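Local coordinates for protein GEO10716p1 (PDB 7BTG) that probably removes phosphate from phosphorylated arginine residues of proteins, as an arginine phosphatase of the low molecular weight protein tyrosine phosphatase family, at residues Met1-Val6 with Tyr81-Asp86; Met16-Leu21 with Tyr34-Gly39. The protein carries 1 engineered substitution. One frame throughout, in Å; residues are numbered along the deposited sequence.

Interaction 1 of 2, residues Met1-Val6 with Tyr81-Asp86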
ATOM      1  N   MET A   1       2.207 -12.246   6.636  1.00 46.85           N
ATOM      2  CA  MET A   1       3.628 -12.274   6.946  1.00 41.62           C
ATOM      3  C   MET A   1       4.411 -11.179   6.196  1.00 49.53           C
ATOM      4  O   MET A   1       5.060 -10.352   6.833  1.00 48.77           O
ATOM      5  CB  MET A   1       4.222 -13.647   6.634  1.00 52.09           C
ATOM      6  CG  MET A   1       5.747 -13.730   6.802  1.00 60.54           C
ATOM      7  SD  MET A   1       6.482 -15.303   6.270  1.00 89.26           S
ATOM      8  CE  MET A   1       5.537 -15.676   4.789  1.00 62.81           C
ATOM      9  N   LYS A   2       4.366 -11.165   4.861  1.00 40.61           N
ATOM     10  CA  LYS A   2       5.114 -10.187   4.070  1.00 41.06           C
ATOM     11  C   LYS A   2       4.173  -9.473   3.103  1.00 39.88           C
ATOM     12  O   LYS A   2       3.567 -10.108   2.237  1.00 36.30           O
ATOM     13  CB  LYS A   2       6.259 -10.867   3.316  1.00 42.13           C
ATOM     14  CG  LYS A   2       7.223 -11.624   4.222  1.00 49.80           C
ATOM     15  CD  LYS A   2       8.601 -11.798   3.580  1.00 47.38           C
ATOM     16  CE  LYS A   2       8.932 -13.282   3.372  1.00 59.89           C
ATOM     17  NZ  LYS A   2      10.125 -13.502   2.481  1.00 51.30           N
ATOM     18  N   VAL A   3       4.049  -8.156   3.247  1.00 37.61           N
ATOM     19  CA  VAL A   3       3.089  -7.373   2.478  1.00 34.51           C
ATOM     20  C   VAL A   3       3.802  -6.170   1.875  1.00 35.09           C
ATOM     21  O   VAL A   3       4.560  -5.483   2.571  1.00 37.23           O
ATOM     22  CB  VAL A   3       1.901  -6.910   3.337  1.00 31.37           C
ATOM     23  CG1 VAL A   3       1.003  -5.964   2.533  1.00 31.00           C
ATOM     24  CG2 VAL A   3       1.092  -8.097   3.823  1.00 32.64           C
ATOM     25  N   LEU A   4       3.547  -5.920   0.588  1.00 29.74           N
ATOM     26  CA  LEU A   4       4.087  -4.781  -0.152  1.00 30.84           C
ATOM     27  C   LEU A   4       2.934  -3.933  -0.679  1.00 27.15           C
ATOM     28  O   LEU A   4       2.096  -4.434  -1.433  1.00 26.83           O
ATOM     29  CB  LEU A   4       4.963  -5.261  -1.312  1.00 28.20           C
ATOM     30  CG  LEU A   4       5.651  -4.177  -2.143  1.00 27.90           C
ATOM     31  CD1 LEU A   4       6.745  -3.512  -1.329  1.00 31.57           C
ATOM     32  CD2 LEU A   4       6.211  -4.782  -3.431  1.00 30.51           C
ATOM     33  N   PHE A   5       2.878  -2.661  -0.278  1.00 22.38           N
ATOM     34  CA  PHE A   5       1.901  -1.735  -0.836  1.00 24.27           C
ATOM     35  C   PHE A   5       2.517  -1.000  -2.023  1.00 26.20           C
ATOM     36  O   PHE A   5       3.689  -0.619  -1.988  1.00 26.75           O
ATOM     37  CB  PHE A   5       1.424  -0.730   0.210  1.00 26.56           C
ATOM     38  CG  PHE A   5       0.582  -1.334   1.304  1.00 30.03           C
ATOM     39  CD1 PHE A   5      -0.700  -1.749   1.055  1.00 24.57           C
ATOM     40  CD2 PHE A   5       1.072  -1.447   2.599  1.00 33.84           C
ATOM     41  CE1 PHE A   5      -1.497  -2.289   2.078  1.00 30.65           C
ATOM     42  CE2 PHE A   5       0.280  -1.985   3.629  1.00 29.99           C
ATOM     43  CZ  PHE A   5      -1.002  -2.407   3.357  1.00 30.18           C
ATOM     44  N   VAL A   6       1.729  -0.804  -3.083  1.00 28.56           N
ATOM     45  CA  VAL A   6       2.246  -0.218  -4.316  1.00 25.70           C
ATOM     46  C   VAL A   6       1.353   0.926  -4.764  1.00 29.96           C
ATOM     47  O   VAL A   6       0.130   0.771  -4.866  1.00 28.06           O
ATOM     48  CB  VAL A   6       2.394  -1.263  -5.428  1.00 27.62           C
ATOM     49  CG1 VAL A   6       2.790  -0.574  -6.760  1.00 22.31           C
ATOM     50  CG2 VAL A   6       3.470  -2.250  -5.033  1.00 22.01           C
ATOM     51  N   TYR A  81       1.576 -10.679  -0.247  1.00 29.13           N
ATOM     52  CA  TYR A  81       0.573  -9.801  -0.824  1.00 32.74           C
ATOM     53  C   TYR A  81       1.283  -8.582  -1.384  1.00 28.77           C
ATOM     54  O   TYR A  81       2.204  -8.061  -0.753  1.00 28.92           O
ATOM     55  CB  TYR A  81      -0.477  -9.388   0.219  1.00 29.41           C
ATOM     56  CG  TYR A  81      -1.435 -10.506   0.518  1.00 35.59           C
ATOM     57  CD1 TYR A  81      -2.630 -10.600  -0.163  1.00 30.57           C
ATOM     58  CD2 TYR A  81      -1.119 -11.502   1.454  1.00 36.37           C
ATOM     59  CE1 TYR A  81      -3.513 -11.638   0.077  1.00 39.60           C
ATOM     60  CE2 TYR A  81      -2.005 -12.548   1.718  1.00 38.68           C
ATOM     61  CZ  TYR A  81      -3.204 -12.608   1.016  1.00 38.96           C
ATOM     62  OH  TYR A  81      -4.114 -13.626   1.226  1.00 50.11           O
ATOM     63  N   ILE A  82       0.883  -8.166  -2.579  1.00 27.67           N
ATOM     64  CA  ILE A  82       1.262  -6.881  -3.155  1.00 28.06           C
ATOM     65  C   ILE A  82      -0.035  -6.162  -3.492  1.00 24.00           C
ATOM     66  O   ILE A  82      -0.838  -6.663  -4.288  1.00 29.74           O
ATOM     67  CB  ILE A  82       2.147  -7.038  -4.399  1.00 29.05           C
ATOM     68  CG1 ILE A  82       3.442  -7.765  -4.049  1.00 28.36           C
ATOM     69  CG2 ILE A  82       2.449  -5.699  -4.976  1.00 27.86           C
ATOM     70  CD1 ILE A  82       4.321  -8.030  -5.251  1.00 28.50           C
ATOM     71  N   PHE A  83      -0.263  -5.029  -2.850  1.00 23.92           N
ATOM     72  CA  PHE A  83      -1.520  -4.301  -2.942  1.00 25.88           C
ATOM     73  C   PHE A  83      -1.351  -3.093  -3.850  1.00 26.76           C
ATOM     74  O   PHE A  83      -0.480  -2.252  -3.610  1.00 26.18           O
ATOM     75  CB  PHE A  83      -1.997  -3.862  -1.560  1.00 27.43           C
ATOM     76  CG  PHE A  83      -2.467  -5.008  -0.701  1.00 31.25           C
ATOM     77  CD1 PHE A  83      -3.531  -5.800  -1.115  1.00 32.12           C
ATOM     78  CD2 PHE A  83      -1.849  -5.297   0.499  1.00 30.25           C
ATOM     79  CE1 PHE A  83      -3.961  -6.857  -0.354  1.00 33.31           C
ATOM     80  CE2 PHE A  83      -2.278  -6.351   1.268  1.00 32.32           C
ATOM     81  CZ  PHE A  83      -3.347  -7.125   0.845  1.00 32.47           C
ATOM     82  N   ALA A  84      -2.176  -3.028  -4.889  1.00 28.17           N
ATOM     83  CA  ALA A  84      -2.325  -1.843  -5.718  1.00 27.70           C
ATOM     84  C   ALA A  84      -3.371  -0.898  -5.133  1.00 27.35           C
ATOM     85  O   ALA A  84      -4.321  -1.322  -4.470  1.00 29.41           O
ATOM     86  CB  ALA A  84      -2.743  -2.255  -7.136  1.00 27.52           C
ATOM     87  N   MET A  85      -3.195   0.398  -5.382  1.00 27.63           N
ATOM     88  CA  MET A  85      -4.227   1.365  -5.017  1.00 29.89           C
ATOM     89  C   MET A  85      -5.256   1.547  -6.121  1.00 30.80           C
ATOM     90  O   MET A  85      -6.433   1.816  -5.829  1.00 30.41           O
ATOM     91  CB  MET A  85      -3.591   2.720  -4.690  1.00 23.94           C
ATOM     92  CG  MET A  85      -2.500   2.623  -3.670  1.00 25.40           C
ATOM     93  SD  MET A  85      -3.172   2.165  -2.017  1.00 29.97           S
ATOM     94  CE  MET A  85      -1.740   1.314  -1.364  1.00 25.93           C
ATOM     95  N   ASP A  86      -4.813   1.354  -7.367  1.00 28.87           N
ATOM     96  CA  ASP A  86      -5.449   1.703  -8.633  1.00 36.26           C
ATOM     97  C   ASP A  86      -5.585   0.473  -9.509  1.00 34.79           C
ATOM     98  O   ASP A  86      -4.765  -0.449  -9.446  1.00 30.26           O
ATOM     99  CB  ASP A  86      -4.584   2.687  -9.467  1.00 32.91           C
ATOM    100  CG  ASP A  86      -4.783   4.073  -9.073  1.00 34.50           C
ATOM    101  OD1 ASP A  86      -5.943   4.374  -8.724  1.00 47.90           O
ATOM    102  OD2 ASP A  86      -3.804   4.847  -9.097  1.00 36.68           O
TER
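F5 and F83 face the same way from neighbouring parallel strands, 2-6 and 81-84, whose axes approach to 4.6 Å. The F83 side chain shows how the pair fits. Its CB lies 3.6 Å from F5 CD1. CG, set beside the backbone N and anti to the carbonyl carbon (chi1 -70°), carries the ring alongside that of F5. CD2 touches F5 CE1 at 3.4 Å and also V3 CG1, and CE2, further out, meets V3 CG1 at 3.5 Å, where the methyl touches the ring edge. The F5 and F83 ring planes are near parallel but slid apart, so they hardly overlap. M85 bends back at its second torsion to bring CE within 4.0 Å of F5 CD1. On the opposite face of the sheet, I82 CG1 lies beside L4 CB, while I82 CG2 reaches V6 CG2 at 3.6 Å. Backbone bonds alternate between the strands: Y81 N to K2 O, L4 N to Y81 O, F83 N to L4 O and V6 N to F83 O, the last 2.7 Å long. Helix 13-27 packs on F5, F149 meets F83 edge-to-face, and L93 of helix 87-99 touches both I82 and V6. Strands 2-7 and 81-84 are the inner pair of a parallel sheet ordered 34-39, 2-7, 81-84, 107-110, with helices on both faces, as in the low molecular weight phosphatase fold.

Interaction 2 of 2, residues Met16-Leu21 with Tyr34-Gly39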
ATOM      1  N   MET A  16       1.667   5.701   3.312  1.00 28.60           N
ATOM      2  CA  MET A  16       0.637   5.783   4.339  1.00 37.36           C
ATOM      3  C   MET A  16       0.131   4.389   4.698  1.00 38.49           C
ATOM      4  O   MET A  16       0.051   4.021   5.879  1.00 36.19           O
ATOM      5  CB  MET A  16      -0.509   6.675   3.859  1.00 33.49           C
ATOM      6  CG  MET A  16      -0.406   8.112   4.320  1.00 36.40           C
ATOM      7  SD  MET A  16      -1.897   9.039   3.900  1.00 48.33           S
ATOM      8  CE  MET A  16      -1.903   8.854   2.125  1.00 41.30           C
ATOM      9  N   ALA A  17      -0.200   3.591   3.682  1.00 34.43           N
ATOM     10  CA  ALA A  17      -0.608   2.214   3.921  1.00 33.07           C
ATOM     11  C   ALA A  17       0.457   1.444   4.699  1.00 36.54           C
ATOM     12  O   ALA A  17       0.142   0.698   5.635  1.00 33.69           O
ATOM     13  CB  ALA A  17      -0.909   1.527   2.584  1.00 22.92           C
ATOM     14  N   GLU A  18       1.727   1.615   4.333  1.00 33.03           N
ATOM     15  CA  GLU A  18       2.784   0.903   5.042  1.00 32.55           C
ATOM     16  C   GLU A  18       2.777   1.233   6.527  1.00 35.37           C
ATOM     17  O   GLU A  18       2.829   0.338   7.375  1.00 38.31           O
ATOM     18  CB  GLU A  18       4.145   1.235   4.449  1.00 33.77           C
ATOM     19  CG  GLU A  18       5.272   0.561   5.210  1.00 34.92           C
ATOM     20  CD  GLU A  18       6.618   0.962   4.670  1.00 36.27           C
ATOM     21  OE1 GLU A  18       6.641   1.586   3.597  1.00 32.57           O
ATOM     22  OE2 GLU A  18       7.646   0.654   5.312  1.00 38.87           O
ATOM     23  N   ALA A  19       2.704   2.517   6.858  1.00 33.99           N
ATOM     24  CA  ALA A  19       2.774   2.929   8.254  1.00 33.01           C
ATOM     25  C   ALA A  19       1.521   2.510   9.023  1.00 38.47           C
ATOM     26  O   ALA A  19       1.608   2.107  10.192  1.00 36.45           O
ATOM     27  CB  ALA A  19       2.964   4.441   8.327  1.00 30.07           C
ATOM     28  N   ILE A  20       0.353   2.602   8.374  1.00 33.16           N
ATOM     29  CA  ILE A  20      -0.916   2.222   8.996  1.00 32.11           C
ATOM     30  C   ILE A  20      -0.917   0.747   9.374  1.00 37.53           C
ATOM     31  O   ILE A  20      -1.259   0.373  10.504  1.00 36.61           O
ATOM     32  CB  ILE A  20      -2.087   2.546   8.054  1.00 35.12           C
ATOM     33  CG1 ILE A  20      -2.496   4.008   8.207  1.00 32.92           C
ATOM     34  CG2 ILE A  20      -3.260   1.592   8.305  1.00 34.03           C
ATOM     35  CD1 ILE A  20      -3.446   4.490   7.138  1.00 31.51           C
ATOM     36  N   LEU A  21      -0.554  -0.116   8.427  1.00 34.52           N
ATOM     37  CA  LEU A  21      -0.556  -1.544   8.696  1.00 33.83           C
ATOM     38  C   LEU A  21       0.521  -1.903   9.704  1.00 40.91           C
ATOM     39  O   LEU A  21       0.335  -2.812  10.525  1.00 36.51           O
ATOM     40  CB  LEU A  21      -0.351  -2.332   7.401  1.00 31.57           C
ATOM     41  CG  LEU A  21      -0.379  -3.837   7.648  1.00 28.32           C
ATOM     42  CD1 LEU A  21      -1.725  -4.176   8.272  1.00 32.96           C
ATOM     43  CD2 LEU A  21      -0.125  -4.651   6.380  1.00 25.09           C
ATOM     44  N   TYR A  34       6.043  -8.467   8.088  1.00 42.52           N
ATOM     45  CA  TYR A  34       6.914  -7.493   7.452  1.00 44.47           C
ATOM     46  C   TYR A  34       6.106  -6.702   6.430  1.00 41.42           C
ATOM     47  O   TYR A  34       5.416  -7.284   5.585  1.00 41.64           O
ATOM     48  CB  TYR A  34       8.106  -8.178   6.794  1.00 43.82           C
ATOM     49  CG  TYR A  34       9.015  -7.210   6.099  1.00 45.54           C
ATOM     50  CD1 TYR A  34       9.649  -6.208   6.809  1.00 48.82           C
ATOM     51  CD2 TYR A  34       9.231  -7.286   4.730  1.00 42.15           C
ATOM     52  CE1 TYR A  34      10.483  -5.313   6.180  1.00 47.30           C
ATOM     53  CE2 TYR A  34      10.066  -6.398   4.091  1.00 42.42           C
ATOM     54  CZ  TYR A  34      10.688  -5.411   4.823  1.00 49.25           C
ATOM     55  OH  TYR A  34      11.524  -4.511   4.205  1.00 50.93           O
ATOM     56  N   VAL A  35       6.179  -5.383   6.522  1.00 38.20           N
ATOM     57  CA  VAL A  35       5.397  -4.479   5.692  1.00 39.03           C
ATOM     58  C   VAL A  35       6.360  -3.504   5.031  1.00 38.65           C
ATOM     59  O   VAL A  35       7.302  -3.026   5.670  1.00 38.61           O
ATOM     60  CB  VAL A  35       4.333  -3.730   6.525  1.00 36.91           C
ATOM     61  CG1 VAL A  35       3.415  -2.911   5.632  1.00 35.63           C
ATOM     62  CG2 VAL A  35       3.527  -4.710   7.363  1.00 34.00           C
ATOM     63  N   ASP A  36       6.136  -3.220   3.750  1.00 36.10           N
ATOM     64  CA  ASP A  36       7.021  -2.351   2.984  1.00 36.32           C
ATOM     65  C   ASP A  36       6.197  -1.665   1.900  1.00 35.78           C
ATOM     66  O   ASP A  36       5.002  -1.932   1.743  1.00 33.70           O
ATOM     67  CB  ASP A  36       8.198  -3.150   2.395  1.00 35.67           C
ATOM     68  CG  ASP A  36       9.295  -2.254   1.827  1.00 38.31           C
ATOM     69  OD1 ASP A  36      10.088  -2.737   0.981  1.00 38.14           O
ATOM     70  OD2 ASP A  36       9.348  -1.064   2.216  1.00 35.79           O
ATOM     71  N   SER A  37       6.833  -0.780   1.133  1.00 30.53           N
ATOM     72  CA  SER A  37       6.107  -0.179   0.024  1.00 30.03           C
ATOM     73  C   SER A  37       7.079   0.197  -1.089  1.00 33.04           C
ATOM     74  O   SER A  37       8.291   0.319  -0.877  1.00 26.28           O
ATOM     75  CB  SER A  37       5.269   1.027   0.472  1.00 28.40           C
ATOM     76  OG  SER A  37       6.063   2.112   0.926  1.00 26.10           O
ATOM     77  N   ALA A  38       6.527   0.319  -2.298  1.00 26.93           N
ATOM     78  CA  ALA A  38       7.326   0.566  -3.487  1.00 28.46           C
ATOM     79  C   ALA A  38       6.438   1.237  -4.528  1.00 26.59           C
ATOM     80  O   ALA A  38       5.219   1.353  -4.348  1.00 28.31           O
ATOM     81  CB  ALA A  38       7.948  -0.734  -4.009  1.00 24.25           C
ATOM     82  N   GLY A  39       7.057   1.655  -5.645  1.00 26.34           N
ATOM     83  CA  GLY A  39       6.372   2.454  -6.645  1.00 24.54           C
ATOM     84  C   GLY A  39       6.649   1.971  -8.055  1.00 23.25           C
ATOM     85  O   GLY A  39       7.411   1.033  -8.273  1.00 26.56           O
TER
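Helix-on-strand packing inside a beta-alpha-beta unit joins helix 13-27 to strand 34-39, an edge strand of the sheet, next to 2-7; the short segments run nearly antiparallel, at 174°, with axes 7.5 Å apart. V35 supplies the apolar half. Its CG2 meets L21 CD2 at 3.8 Å, and its CG1 lies against the helix backbone, 3.7 Å from E18 O. The polar half is carried by E18, whose chain runs out extended over the strand, CG anti to the backbone N (chi1 177°), past V35 CG1 and over D36 CA. At its tip OE1 accepts a hydrogen bond of 2.8 Å from S37 OG, which comes in nearly along the C-O axis. N10 also bonds to S37 OG, while K22 makes a salt bridge with E18 OE2, so each carboxylate oxygen has a partner. D36 OD2 comes within 3.9 Å of E18 OE2. D36 OD1 is paired with R69 in a salt bridge, D36 OD2 takes a weak bond from S37 N, and a phosphate, probably from the crystallisation liquor, lies near D36. K22 would partly offset the charge of E18, and R69 that of D36; the S37 and K22 bonds together would limit the rotation of the buried E18 carboxylate.

From the N terminus, strand 2-7 leads into helix 13-27, and the chain then returns along strand 34-39. Interaction 2 closes the short loop between helix 13-27 and strand 34-39 by laying one against the other. The chain continues through helices 51-58 and 73-78 before strand 81-84 comes up on the other flank of strand 2-7, where interaction 1 closes a much longer loop that encloses the first without crossing it. Strand 2-7 is thus bordered by both later strands. V3 N probably bonds to Y34 O, while F5 CE2 packs against A17 O, linking both contacts to one sheet and to helix 13-27 on one of its faces.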